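Local atomic coordinates of imidazoleglycerol-phosphate dehydratase (Pyrococcus furiosus, PDB entry 5DNL), a protein that catalyses the dehydration of imidazoleglycerol phosphate to imidazoleacetol phosphate, the sixth step of histidine biosynthesis. Residues Met82-Ala87 / Ile147-Phe152; Ile107-Glu112 / Ser140-His145; Ala65-Leu70 / Arg128-Thr133. All coordinates share one frame; numbering follows the deposited sequence. Where two conformers were deposited one is given.

Contact 1: Met82-Ala87 / Ile147-Phe152. With MN (manganese (II) ion), chain E; 5DL ([(2S)-2-hydroxy-3-(1H-1,2,4-triazol-1-yl)propyl]phosphonic acid), chain F.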
# COMPACT_ATOMS: atom_id res chain seq x y z
N MET A 82 -11.02 25.18 -28.83
CA MET A 82 -11.62 24.52 -29.99
C MET A 82 -12.12 23.13 -29.64
O MET A 82 -11.30 22.29 -29.25
CB MET A 82 -10.57 24.42 -31.10
CG MET A 82 -11.15 24.09 -32.46
SD MET A 82 -12.08 25.47 -33.16
CE MET A 82 -11.42 26.84 -32.19
N PRO A 83 -13.43 22.89 -29.78
CA PRO A 83 -13.98 21.56 -29.70
C PRO A 83 -13.88 20.84 -31.03
O PRO A 83 -13.92 21.48 -32.09
CB PRO A 83 -15.44 21.79 -29.31
CG PRO A 83 -15.77 23.14 -29.81
CD PRO A 83 -14.50 23.91 -29.93
N MET A 84 -13.73 19.53 -30.97
CA MET A 84 -14.02 18.67 -32.10
C MET A 84 -14.53 17.35 -31.55
O MET A 84 -13.72 16.50 -31.11
CB MET A 84 -12.82 18.46 -33.02
CG MET A 84 -13.23 17.58 -34.21
SD MET A 84 -12.08 17.43 -35.58
CE MET A 84 -11.84 19.14 -35.96
N ASP A 85 -15.85 17.17 -31.59
CA ASP A 85 -16.50 16.03 -30.96
C ASP A 85 -15.96 15.87 -29.51
O ASP A 85 -16.06 16.81 -28.73
CB ASP A 85 -16.35 14.78 -31.82
CG ASP A 85 -17.01 14.92 -33.20
OD1 ASP A 85 -17.57 15.99 -33.54
OD2 ASP A 85 -16.98 13.91 -33.92
N ASP A 86 -15.36 14.71 -29.19
CA ASP A 86 -14.78 14.48 -27.86
C ASP A 86 -13.67 15.42 -27.48
O ASP A 86 -13.46 15.64 -26.28
CB ASP A 86 -14.24 13.04 -27.77
CG ASP A 86 -13.27 12.72 -28.89
OD1 ASP A 86 -13.72 12.61 -30.06
OD2 ASP A 86 -12.04 12.63 -28.65
N ALA A 87 -12.93 15.97 -28.44
CA ALA A 87 -11.75 16.80 -28.16
C ALA A 87 -12.15 18.20 -27.73
O ALA A 87 -13.13 18.77 -28.25
CB ALA A 87 -10.82 16.88 -29.36
N ILE A 147 -8.19 15.63 -31.70
CA ILE A 147 -7.28 16.41 -30.84
C ILE A 147 -6.33 17.26 -31.69
O ILE A 147 -6.19 18.47 -31.46
CB ILE A 147 -6.50 15.49 -29.87
CG1 ILE A 147 -7.46 14.88 -28.85
CG2 ILE A 147 -5.39 16.26 -29.17
CD1 ILE A 147 -6.92 13.66 -28.12
N VAL A 148 -5.67 16.63 -32.65
CA VAL A 148 -4.65 17.32 -33.44
C VAL A 148 -5.33 18.37 -34.35
O VAL A 148 -4.86 19.52 -34.44
CB VAL A 148 -3.80 16.33 -34.22
CG1 VAL A 148 -2.83 17.03 -35.17
CG2 VAL A 148 -3.00 15.46 -33.26
N GLU A 149 -6.43 18.01 -35.00
CA GLU A 149 -7.10 19.00 -35.85
C GLU A 149 -7.65 20.16 -35.01
O GLU A 149 -7.56 21.30 -35.44
CB GLU A 149 -8.20 18.38 -36.72
CG GLU A 149 -8.73 19.33 -37.78
CD GLU A 149 -9.71 18.71 -38.72
OE1 GLU A 149 -9.84 17.46 -38.76
OE2 GLU A 149 -10.40 19.52 -39.40
N ALA A 150 -8.21 19.90 -33.83
CA ALA A 150 -8.62 21.00 -32.96
C ALA A 150 -7.45 21.93 -32.61
O ALA A 150 -7.61 23.14 -32.58
CB ALA A 150 -9.28 20.47 -31.69
N ALA A 151 -6.27 21.36 -32.37
CA ALA A 151 -5.08 22.17 -32.14
C ALA A 151 -4.74 23.07 -33.33
O ALA A 151 -4.43 24.24 -33.14
CB ALA A 151 -3.90 21.29 -31.79
N PHE A 152 -4.79 22.53 -34.54
CA PHE A 152 -4.51 23.34 -35.74
C PHE A 152 -5.58 24.42 -35.98
O PHE A 152 -5.24 25.57 -36.31
CB PHE A 152 -4.32 22.48 -36.99
CG PHE A 152 -2.93 21.92 -37.13
CD1 PHE A 152 -2.56 20.73 -36.53
CD2 PHE A 152 -1.99 22.60 -37.88
CE1 PHE A 152 -1.27 20.22 -36.69
CE2 PHE A 152 -0.69 22.11 -38.04
CZ PHE A 152 -0.33 20.90 -37.45
MN MN E . -10.46 16.17 -40.36
N1 5DL F . -12.09 15.39 -39.03
C3 5DL F . -14.08 15.41 -38.00
N2 5DL F . -13.18 16.13 -38.67
C8 5DL F . -13.66 19.40 -40.63
C7 5DL F . -13.42 17.90 -40.45
C6 5DL F . -13.36 17.55 -38.97
C5 5DL F . -12.38 14.18 -38.54
O10 5DL F . -16.29 19.14 -40.19
P9 5DL F . -15.17 20.06 -39.87
O11 5DL F . -15.34 21.46 -40.42
O12 5DL F . -14.96 20.16 -38.36
O13 5DL F . -12.19 17.49 -41.08
N4 5DL F . -13.57 14.15 -37.91

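Contact 2: Ile107-Glu112 / Ser140-His145. With MN (manganese (II) ion), chain E; 5DL ([(2S)-2-hydroxy-3-(1H-1,2,4-triazol-1-yl)propyl]phosphonic acid), chain F.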
# COMPACT_ATOMS: atom_id res chain seq x y z
N ILE A 107 -3.56 11.41 -26.19
CA ILE A 107 -4.26 10.67 -27.22
C ILE A 107 -4.51 9.25 -26.74
O ILE A 107 -3.55 8.51 -26.47
CB ILE A 107 -3.45 10.64 -28.51
CG1 ILE A 107 -3.28 12.05 -29.08
CG2 ILE A 107 -4.10 9.73 -29.53
CD1 ILE A 107 -2.39 12.14 -30.30
N LYS A 108 -5.78 8.87 -26.63
CA LYS A 108 -6.18 7.52 -26.20
C LYS A 108 -6.35 6.63 -27.42
O LYS A 108 -5.87 5.51 -27.42
CB LYS A 108 -7.45 7.55 -25.37
CG LYS A 108 -7.91 6.17 -24.89
CD LYS A 108 -9.10 6.24 -23.95
CE LYS A 108 -9.48 4.87 -23.42
NZ LYS A 108 -10.80 4.89 -22.74
N ASP A 109 -7.04 7.11 -28.44
CA ASP A 109 -7.30 6.34 -29.65
C ASP A 109 -6.41 6.88 -30.78
O ASP A 109 -6.70 7.91 -31.41
CB ASP A 109 -8.77 6.39 -30.05
CG ASP A 109 -9.74 6.00 -28.90
OD1 ASP A 109 -9.40 5.15 -28.06
OD2 ASP A 109 -10.86 6.55 -28.88
N ALA A 110 -5.29 6.21 -31.01
CA ALA A 110 -4.31 6.65 -31.99
C ALA A 110 -4.84 6.49 -33.40
O ALA A 110 -5.73 5.68 -33.67
CB ALA A 110 -3.02 5.86 -31.82
N GLU A 111 -4.26 7.25 -34.32
CA GLU A 111 -4.63 7.17 -35.72
C GLU A 111 -3.39 7.30 -36.59
O GLU A 111 -2.57 8.21 -36.37
CB GLU A 111 -5.60 8.31 -36.04
CG GLU A 111 -6.24 8.21 -37.41
CD GLU A 111 -7.41 9.17 -37.55
OE1 GLU A 111 -8.31 9.14 -36.68
OE2 GLU A 111 -7.38 9.98 -38.50
N GLU A 112 -3.28 6.44 -37.60
CA GLU A 112 -2.13 6.46 -38.51
C GLU A 112 -1.96 7.83 -39.16
O GLU A 112 -2.93 8.41 -39.65
CB GLU A 112 -2.27 5.46 -39.65
CG GLU A 112 -2.51 3.99 -39.33
CD GLU A 112 -3.00 3.21 -40.55
OE1 GLU A 112 -3.87 3.70 -41.31
OE2 GLU A 112 -2.50 2.08 -40.76
N SER A 140 -10.04 18.06 -22.84
CA SER A 140 -10.78 16.81 -22.94
C SER A 140 -10.41 16.16 -24.26
O SER A 140 -9.96 16.83 -25.19
CB SER A 140 -12.29 17.06 -22.93
OG SER A 140 -12.68 17.82 -21.82
N GLY A 141 -10.63 14.85 -24.34
CA GLY A 141 -10.59 14.17 -25.62
C GLY A 141 -9.88 12.84 -25.59
O GLY A 141 -9.10 12.56 -24.69
N GLU A 142 -10.16 12.06 -26.62
CA GLU A 142 -9.55 10.74 -26.82
C GLU A 142 -9.01 10.51 -28.24
O GLU A 142 -7.99 9.86 -28.41
CB GLU A 142 -10.57 9.66 -26.47
CG GLU A 142 -11.07 9.84 -25.02
CD GLU A 142 -11.72 8.63 -24.39
OE1 GLU A 142 -12.21 7.76 -25.12
OE2 GLU A 142 -11.75 8.56 -23.15
N ASN A 143 -9.71 11.01 -29.26
CA ASN A 143 -9.40 10.69 -30.64
C ASN A 143 -8.24 11.52 -31.20
O ASN A 143 -8.25 12.75 -31.15
CB ASN A 143 -10.63 10.90 -31.51
CG ASN A 143 -10.40 10.51 -32.94
OD1 ASN A 143 -9.84 11.27 -33.71
ND2 ASN A 143 -10.79 9.29 -33.30
N ALA A 144 -7.23 10.86 -31.75
CA ALA A 144 -6.02 11.57 -32.22
C ALA A 144 -6.32 12.66 -33.25
O ALA A 144 -5.80 13.75 -33.16
CB ALA A 144 -5.02 10.59 -32.82
N HIS A 145 -7.14 12.33 -34.24
CA HIS A 145 -7.44 13.26 -35.33
C HIS A 145 -8.20 14.45 -34.76
O HIS A 145 -7.90 15.61 -35.10
CB HIS A 145 -8.29 12.52 -36.36
CG HIS A 145 -8.56 13.23 -37.65
ND1 HIS A 145 -8.53 12.56 -38.85
CD2 HIS A 145 -8.97 14.49 -37.94
CE1 HIS A 145 -8.86 13.38 -39.83
NE2 HIS A 145 -9.14 14.55 -39.30
MN MN E . -10.46 16.17 -40.36
N1 5DL F . -12.09 15.39 -39.03
C3 5DL F . -14.08 15.41 -38.00
N2 5DL F . -13.18 16.13 -38.67
C8 5DL F . -13.66 19.40 -40.63
C7 5DL F . -13.42 17.90 -40.45
C6 5DL F . -13.36 17.55 -38.97
C5 5DL F . -12.38 14.18 -38.54
O10 5DL F . -16.29 19.14 -40.19
P9 5DL F . -15.17 20.06 -39.87
O11 5DL F . -15.34 21.46 -40.42
O12 5DL F . -14.96 20.16 -38.36
O13 5DL F . -12.19 17.49 -41.08
N4 5DL F . -13.57 14.15 -37.91
O HOH W 1 -12.05 7.72 -31.18
O HOH W 2 -13.45 7.53 -27.46

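Contact 3: Ala65-Leu70 / Arg128-Thr133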
# COMPACT_ATOMS: atom_id res chain seq x y z
N ALA A 65 7.13 33.34 -42.15
CA ALA A 65 6.20 34.02 -43.06
C ALA A 65 5.22 34.87 -42.28
O ALA A 65 4.96 36.03 -42.64
CB ALA A 65 5.47 33.05 -43.96
N LEU A 66 4.70 34.34 -41.18
CA LEU A 66 3.81 35.12 -40.33
C LEU A 66 4.53 36.33 -39.72
O LEU A 66 3.96 37.40 -39.63
CB LEU A 66 3.22 34.26 -39.21
CG LEU A 66 2.21 33.22 -39.69
CD1 LEU A 66 2.08 32.10 -38.66
CD2 LEU A 66 0.85 33.85 -39.94
N ARG A 67 5.77 36.14 -39.30
CA ARG A 67 6.55 37.21 -38.72
C ARG A 67 6.79 38.33 -39.75
O ARG A 67 6.58 39.50 -39.43
CB ARG A 67 7.87 36.67 -38.15
CG ARG A 67 8.90 37.71 -37.75
CD ARG A 67 8.41 38.68 -36.71
NE ARG A 67 8.27 38.04 -35.40
CZ ARG A 67 8.13 38.70 -34.26
NH1 ARG A 67 8.05 38.01 -33.12
NH2 ARG A 67 8.04 40.02 -34.22
N GLU A 68 7.16 37.96 -40.97
CA GLU A 68 7.37 38.93 -42.05
C GLU A 68 6.09 39.71 -42.33
O GLU A 68 6.18 40.90 -42.61
CB GLU A 68 7.84 38.20 -43.30
CG GLU A 68 8.14 39.10 -44.50
CD GLU A 68 8.54 38.29 -45.70
OE1 GLU A 68 7.73 37.47 -46.16
OE2 GLU A 68 9.67 38.47 -46.19
N ASN A 69 4.93 39.07 -42.21
CA ASN A 69 3.63 39.68 -42.51
C ASN A 69 3.08 40.57 -41.38
O ASN A 69 2.09 41.27 -41.60
CB ASN A 69 2.65 38.55 -42.85
CG ASN A 69 1.40 39.01 -43.57
OD1 ASN A 69 0.29 38.86 -43.06
ND2 ASN A 69 1.57 39.55 -44.77
N LEU A 70 3.69 40.56 -40.18
CA LEU A 70 3.13 41.26 -39.05
C LEU A 70 3.19 42.76 -39.31
O LEU A 70 4.20 43.23 -39.82
CB LEU A 70 3.91 41.02 -37.75
CG LEU A 70 3.69 39.72 -37.01
CD1 LEU A 70 4.66 39.63 -35.83
CD2 LEU A 70 2.25 39.63 -36.52
N ARG A 128 9.65 28.94 -32.97
CA ARG A 128 10.98 29.45 -33.31
C ARG A 128 11.00 30.37 -34.53
O ARG A 128 11.73 31.36 -34.52
CB ARG A 128 11.96 28.29 -33.47
CG ARG A 128 12.28 27.59 -32.15
CD ARG A 128 13.05 26.32 -32.38
NE ARG A 128 13.39 25.69 -31.10
CZ ARG A 128 13.27 24.40 -30.84
NH1 ARG A 128 12.89 23.52 -31.77
NH2 ARG A 128 13.54 23.98 -29.61
N GLY A 129 10.18 30.08 -35.53
CA GLY A 129 10.15 30.92 -36.76
C GLY A 129 9.43 32.23 -36.55
O GLY A 129 9.89 33.28 -37.03
N LEU A 130 8.31 32.18 -35.84
CA LEU A 130 7.54 33.39 -35.50
C LEU A 130 8.19 34.17 -34.36
O LEU A 130 8.07 35.41 -34.31
CB LEU A 130 6.09 33.02 -35.18
CG LEU A 130 5.13 34.12 -34.75
CD1 LEU A 130 5.04 35.21 -35.82
CD2 LEU A 130 3.78 33.52 -34.40
N ARG A 131 8.89 33.44 -33.47
CA ARG A 131 9.48 33.94 -32.22
C ARG A 131 8.36 34.29 -31.25
O ARG A 131 8.02 35.46 -31.01
CB ARG A 131 10.51 35.07 -32.42
CG ARG A 131 11.50 34.74 -33.53
CD ARG A 131 12.65 35.74 -33.64
NE ARG A 131 12.23 37.14 -33.70
CZ ARG A 131 11.98 37.86 -34.79
NH1 ARG A 131 12.06 37.35 -36.01
NH2 ARG A 131 11.62 39.13 -34.65
N ALA A 132 7.76 33.22 -30.72
CA ALA A 132 6.53 33.30 -29.97
C ALA A 132 6.47 32.21 -28.90
O ALA A 132 7.16 31.19 -29.01
CB ALA A 132 5.32 33.17 -30.90
N THR A 133 5.62 32.49 -27.92
CA THR A 133 5.22 31.55 -26.87
C THR A 133 3.94 30.86 -27.33
O THR A 133 2.95 31.54 -27.59
CB THR A 133 4.92 32.35 -25.58
OG1 THR A 133 6.03 33.20 -25.24
CG2 THR A 133 4.60 31.44 -24.41

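Contact 1: Met82-Ala87 / Ile147-Phe152
E149, which lies against the thioether of M84, presents OE1 to a manganese ion at 2.1 Å. The contact packs the end of a beta-hairpin, where strand 77-84 reverses into strand 87-94 through a type II' turn from M84 to A87, on helix 144-162. Strand 82-84 and helical segment 147-152 run roughly antiparallel (149°), their axes 7.7 Å apart at closest approach. The inhibitor's triazole N1 and hydroxyl O13 also bind the metal, while H145 and H29 of the same chain and H53 of a neighbouring subunit complete the site. M84 forms a wall of this pocket. Its chain runs out extended and bends only at chi3 (-55°), which lays CE on the E149 carboxylate, 3.5 Å from CD, while SD stays 3.5 Å from N2 of the triazole. One methionine thus packs on both a metal ligand and the inhibitor ring. Within the turn, D85 forms a salt bridge with R98 of another subunit, an arginine that also binds the inhibitor. Along the helix, the small A150 lets the strand come close: M82 CB lies 3.5 Å from A150 O, and at the far end of the hairpin turn A87 CB rests 3.9 Å from I147 CG1.

Contact 2: Ile107-Glu112 / Ser140-His145
Residues I107-E112 and S140-H145 are joined by a single parallel beta bridge, D109 with N143, where a loop meets the lead-in to helix 144-162 beside the manganese site. E142 O takes two donors: K108 N at 3.0 Å, in the carbonyl plane on a lone pair, and D109 N at 2.9 Å, nearly straight but above that plane. In return A144 N donates to D109 O. Beside the bridge, I107 CG2 presses on A144 CB at 3.5 Å.

The polar link to the active site is E111. Its OE2 accepts a 2.8 Å bond from H145 ND1 on the syn side of the carboxylate; OE2 lies close to the ring plane, although the carboxylate is turned 54° from it, so the bond helps fix the imidazole's rotation and leaves NE2 directed at manganese, 2.3 Å away. Inhibitor C5 sits over one ring face. E111 OE1 is held by H52 and S117 of a neighbouring subunit, so this second-shell glutamate is tied across the interface. K108 and E142 pack side by side, K108 CD 3.6 Å from E142 CD, with a long salt bridge at their ends, while one water joins D109 OD2 to E142 OE1 and K120 of that neighbouring subunit pairs with D109. N143 OD1 caps helix 144-162, and the contact ties the loop between strand 100-104 and helix 116-130 to the turn from strand 133-140 into helix 144-162.

Contact 3: Ala65-Leu70 / Arg128-Thr133
The guanidinium groups of R67 and R131 lie flat on one another, centres 4.0 Å apart and planes 15° apart, although the two side chains cross at about a right angle. R131 NH2 sits over the middle of the R67 group, 3.5 Å from CZ, and L70 CD1 covers the opposite face near its rim. R67 reaches this position by bending at chi2 and chi3 (59° and 71°), which turns its edge to the C-terminal end of helix 116-130. There NE and NH1 grip L130 O side-on, each at 2.9 Å, and the oxygen lies in the guanidinium plane; NH1 also makes a weak bond to R131 O. R131 leaves the helix with positive phi, and its NE bonds to N97 OD1, which helps to hold the second plane of the stack. Beside the arginines, L130 CD1 packs 4.0 Å from L66 CB, so the ends of helices 51-69 and 116-130 meet through a small leucine contact as well as the polar one. Two positive groups face to face would be expected to repel. The carbonyls at the C-terminal end of the helix, where its dipole is negative, probably offset that cost by taking up the N-H groups of R67.

Overall arrangement
Following the chain from the N terminus, the segments come in the order 65-70, 82-87, 107-112, 128-133, 140-145 and 147-152. Contact 3 closes the first loop, from helix 51-69 to the end of helix 116-130. Contact 2 closes a shorter one, from 107-112 to 140-145, which lies wholly within the span from 82-87 to 147-152 that contact 1 closes. Contact 3 crosses both, since 128-133 falls between their halves. Contacts 1 and 2 share helix 144-162 and the manganese site, and D86 OD2 at the hairpin turn probably accepts from E142 N and N143 N. Contact 3 sits across the chain's centre, about 23 Å from contact 1 between centres, joining two other helices.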